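Long-range contact in alpha-rhamnosidase (Dictyoglomus thermophilum, PDB 6I60), which probably hydrolyses terminal non-reducing alpha-L-rhamnose residues of alpha-L-rhamnosides: residues 42-53 against 133-141. Sequence-based numbering, arbitrary orientation.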
loop_
_atom_site.group_PDB
_atom_site.type_symbol
_atom_site.label_atom_id
_atom_site.label_comp_id
_atom_site.label_asym_id
_atom_site.label_seq_id
_atom_site.Cartn_x
_atom_site.Cartn_y
_atom_site.Cartn_z
ATOM N N ASN A 42 19.008 -5.478 2.740
ATOM C CA ASN A 42 19.526 -6.793 2.380
ATOM C C ASN A 42 18.444 -7.646 1.732
ATOM O O ASN A 42 17.938 -8.587 2.356
ATOM C CB ASN A 42 20.098 -7.501 3.610
ATOM C CG ASN A 42 21.372 -6.853 4.110
ATOM O OD1 ASN A 42 22.195 -6.385 3.322
ATOM N ND2 ASN A 42 21.541 -6.819 5.427
ATOM N N PRO A 43 18.065 -7.354 0.492
ATOM C CA PRO A 43 16.997 -8.121 -0.153
ATOM C C PRO A 43 17.474 -9.491 -0.605
ATOM O O PRO A 43 18.622 -9.679 -1.012
ATOM C CB PRO A 43 16.618 -7.247 -1.353
ATOM C CG PRO A 43 17.877 -6.526 -1.688
ATOM C CD PRO A 43 18.605 -6.301 -0.386
ATOM N N LEU A 44 16.561 -10.456 -0.526
ATOM C CA LEU A 44 16.819 -11.833 -0.939
ATOM C C LEU A 44 15.894 -12.161 -2.105
ATOM O O LEU A 44 14.688 -12.347 -1.913
ATOM C CB LEU A 44 16.608 -12.804 0.223
ATOM C CG LEU A 44 16.518 -14.296 -0.108
ATOM C CD1 LEU A 44 17.795 -14.781 -0.770
ATOM C CD2 LEU A 44 16.219 -15.108 1.143
ATOM N N GLY A 45 16.455 -12.224 -3.310
ATOM C CA GLY A 45 15.682 -12.575 -4.485
ATOM C C GLY A 45 15.531 -11.455 -5.492
ATOM O O GLY A 45 14.479 -11.316 -6.120
ATOM N N VAL A 46 16.580 -10.655 -5.658
ATOM C CA VAL A 46 16.547 -9.548 -6.608
ATOM C C VAL A 46 16.558 -10.130 -8.018
ATOM O O VAL A 46 17.540 -10.751 -8.436
ATOM C CB VAL A 46 17.718 -8.585 -6.389
ATOM C CG1 VAL A 46 17.468 -7.275 -7.117
ATOM C CG2 VAL A 46 17.928 -8.339 -4.904
ATOM N N ASP A 47 15.461 -9.942 -8.751
ATOM C CA ASP A 47 15.383 -10.375 -10.138
ATOM C C ASP A 47 15.593 -9.240 -11.128
ATOM O O ASP A 47 15.850 -9.507 -12.307
ATOM C CB ASP A 47 14.030 -11.043 -10.414
ATOM C CG ASP A 47 14.082 -12.552 -10.251
ATOM O OD1 ASP A 47 13.066 -13.221 -10.539
ATOM O OD2 ASP A 47 15.140 -13.068 -9.832
ATOM N N LYS A 48 15.495 -7.992 -10.679
ATOM C CA LYS A 48 15.778 -6.850 -11.539
ATOM C C LYS A 48 17.250 -6.860 -11.934
ATOM O O LYS A 48 18.130 -6.879 -11.068
ATOM C CB LYS A 48 15.423 -5.550 -10.820
ATOM C CG LYS A 48 14.212 -4.831 -11.385
ATOM C CD LYS A 48 14.218 -3.359 -11.002
ATOM C CE LYS A 48 13.221 -2.567 -11.835
ATOM N NZ LYS A 48 11.839 -3.117 -11.725
ATOM N N LYS A 49 17.517 -6.853 -13.243
ATOM C CA LYS A 49 18.900 -6.827 -13.712
ATOM C C LYS A 49 19.596 -5.532 -13.320
ATOM O O LYS A 49 20.816 -5.517 -13.120
ATOM C CB LYS A 49 18.948 -7.021 -15.228
ATOM C CG LYS A 49 18.316 -8.317 -15.706
ATOM C CD LYS A 49 19.347 -9.427 -15.831
ATOM C CE LYS A 49 18.703 -10.734 -16.268
ATOM N NZ LYS A 49 18.202 -10.677 -17.671
ATOM N N ASN A 50 18.842 -4.437 -13.200
ATOM C CA ASN A 50 19.363 -3.144 -12.765
ATOM C C ASN A 50 18.569 -2.694 -11.544
ATOM O O ASN A 50 17.654 -1.864 -11.657
ATOM C CB ASN A 50 19.287 -2.109 -13.885
ATOM C CG ASN A 50 19.971 -2.573 -15.153
ATOM O OD1 ASN A 50 19.487 -3.471 -15.842
ATOM N ND2 ASN A 50 21.108 -1.962 -15.468
ATOM N N PRO A 51 18.886 -3.218 -10.361
ATOM C CA PRO A 51 18.156 -2.816 -9.152
ATOM C C PRO A 51 18.453 -1.371 -8.773
ATOM O O PRO A 51 19.341 -0.713 -9.319
ATOM C CB PRO A 51 18.665 -3.791 -8.085
ATOM C CG PRO A 51 19.999 -4.236 -8.584
ATOM C CD PRO A 51 19.892 -4.259 -10.082
ATOM N N ILE A 52 17.683 -0.880 -7.806
ATOM C CA ILE A 52 17.785 0.494 -7.330
ATOM C C ILE A 52 18.517 0.501 -5.993
ATOM O O ILE A 52 18.182 -0.274 -5.087
ATOM C CB ILE A 52 16.394 1.140 -7.199
ATOM C CG1 ILE A 52 15.652 1.094 -8.538
ATOM C CG2 ILE A 52 16.514 2.569 -6.695
ATOM C CD1 ILE A 52 16.174 2.077 -9.567
ATOM N N PHE A 53 19.514 1.373 -5.870
ATOM C CA PHE A 53 20.285 1.534 -4.644
ATOM C C PHE A 53 19.966 2.882 -4.010
ATOM O O PHE A 53 19.748 3.873 -4.713
ATOM C CB PHE A 53 21.789 1.430 -4.917
ATOM C CG PHE A 53 22.240 0.055 -5.328
ATOM C CD1 PHE A 53 22.580 -0.891 -4.374
ATOM C CD2 PHE A 53 22.324 -0.291 -6.666
ATOM C CE1 PHE A 53 22.995 -2.156 -4.748
ATOM C CE2 PHE A 53 22.737 -1.554 -7.047
ATOM C CZ PHE A 53 23.073 -2.487 -6.086
ATOM N N ASN A 133 26.948 -3.964 2.700
ATOM C CA ASN A 133 25.604 -4.504 2.593
ATOM C C ASN A 133 25.597 -5.654 1.588
ATOM O O ASN A 133 26.630 -6.040 1.036
ATOM C CB ASN A 133 24.614 -3.406 2.204
ATOM C CG ASN A 133 23.960 -2.760 3.410
ATOM O OD1 ASN A 133 24.624 -2.102 4.213
ATOM N ND2 ASN A 133 22.651 -2.950 3.547
ATOM N N THR A 134 24.413 -6.209 1.345
ATOM C CA THR A 134 24.308 -7.434 0.567
ATOM C C THR A 134 22.967 -7.472 -0.149
ATOM O O THR A 134 21.943 -7.096 0.424
ATOM C CB THR A 134 24.469 -8.664 1.473
ATOM O OG1 THR A 134 25.856 -8.858 1.776
ATOM C CG2 THR A 134 23.917 -9.921 0.813
ATOM N N PHE A 135 22.984 -7.911 -1.406
ATOM C CA PHE A 135 21.758 -8.254 -2.114
ATOM C C PHE A 135 21.992 -9.540 -2.890
ATOM O O PHE A 135 23.021 -9.686 -3.558
ATOM C CB PHE A 135 21.298 -7.122 -3.047
ATOM C CG PHE A 135 22.267 -6.794 -4.149
ATOM C CD1 PHE A 135 23.333 -5.939 -3.923
ATOM C CD2 PHE A 135 22.094 -7.319 -5.421
ATOM C CE1 PHE A 135 24.217 -5.627 -4.938
ATOM C CE2 PHE A 135 22.975 -7.011 -6.440
ATOM C CZ PHE A 135 24.036 -6.164 -6.199
ATOM N N GLU A 136 21.054 -10.477 -2.780
ATOM C CA GLU A 136 21.153 -11.778 -3.429
ATOM C C GLU A 136 20.158 -11.857 -4.577
ATOM O O GLU A 136 18.984 -11.506 -4.415
ATOM C CB GLU A 136 20.892 -12.912 -2.434
ATOM C CG GLU A 136 20.751 -14.280 -3.088
ATOM C CD GLU A 136 20.890 -15.422 -2.101
ATOM O OE1 GLU A 136 21.200 -15.159 -0.920
ATOM O OE2 GLU A 136 20.681 -16.586 -2.505
ATOM N N THR A 137 20.626 -12.321 -5.730
ATOM C CA THR A 137 19.756 -12.494 -6.882
ATOM C C THR A 137 19.014 -13.820 -6.787
ATOM O O THR A 137 19.553 -14.817 -6.296
ATOM C CB THR A 137 20.563 -12.432 -8.179
ATOM O OG1 THR A 137 21.690 -13.309 -8.087
ATOM C CG2 THR A 137 21.054 -11.014 -8.432
ATOM N N GLY A 138 17.792 -13.826 -7.286
ATOM C CA GLY A 138 16.967 -15.003 -7.294
ATOM C C GLY A 138 17.307 -15.869 -8.477
ATOM O O GLY A 138 18.459 -16.047 -8.795
ATOM N N LEU A 139 16.293 -16.358 -9.183
ATOM C CA LEU A 139 16.508 -17.219 -10.336
ATOM C C LEU A 139 16.799 -16.444 -11.572
ATOM O O LEU A 139 17.219 -17.012 -12.541
ATOM C CB LEU A 139 15.336 -18.129 -10.590
ATOM C CG LEU A 139 15.413 -19.375 -9.735
ATOM C CD1 LEU A 139 14.857 -20.556 -10.471
ATOM C CD2 LEU A 139 16.839 -19.656 -9.379
ATOM N N MET A 140 16.526 -15.153 -11.516
ATOM C CA MET A 140 16.814 -14.196 -12.532
ATOM C C MET A 140 16.193 -14.444 -13.846
ATOM O O MET A 140 16.784 -15.009 -14.750
ATOM C CB MET A 140 18.306 -13.993 -12.684
ATOM C CG MET A 140 18.916 -13.236 -11.539
ATOM S SD MET A 140 19.236 -11.564 -12.043
ATOM C CE MET A 140 20.163 -11.885 -13.519
ATOM N N ASN A 141 15.001 -13.907 -13.951
ATOM C CA ASN A 141 14.242 -13.966 -15.153
ATOM C C ASN A 141 14.160 -15.378 -15.729
ATOM O O ASN A 141 14.649 -15.614 -16.819
ATOM C CB ASN A 141 14.786 -12.956 -16.195
ATOM C CG ASN A 141 15.022 -11.549 -15.622
ATOM O OD1 ASN A 141 15.614 -11.369 -14.562
ATOM N ND2 ASN A 141 14.582 -10.543 -16.362
#
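A short parallel strand pairing at one edge of a sheet of the N-terminal immunoglobulin-like domain joins Leu-44 to Glu-136. Glu-136 N gives a nearly straight bond to Pro-43 O (3.1 Å, 174° at the hydrogen), while Glu-136 O accepts two hydrogen bonds, from Gly-45 N (2.9 Å) and from Val-46 N (2.8 Å). Beside this pairing, the Glu-136 chain runs extended past Leu-44 CD1, its carboxylate reaching Arg-191 and Arg-193 in salt bridges. On the other face the Phe-135 ring lies between the two sheets. Its CG sits between backbone N and carbonyl carbon (chi1 62°), which sets the ring against Phe-53, whose edge meets its face in an offset edge-to-face pair (planes at 73°); Pro-43 CG packs on Phe-135 CB at 3.7 Å. Strand 44-46 is an outermost strand of the mixed sheet and runs parallel to 133-137, as the A' strand does beside the last strand, G, in many immunoglobulin folds. Past the strands, Met-140 N hydrogen-bonds to Asp-47 OD2 (3.0 Å) from above the carboxylate plane, and OD1 is hydrogen-bonded to Tyr-229 OH. Replacing Asp-47 by alanine removes the carboxylate and is likely to leave both without this partner and segment 138-141 less firmly held. Farther along, the bent Lys-49 chain crosses the Met-140 side chain, CE against CE.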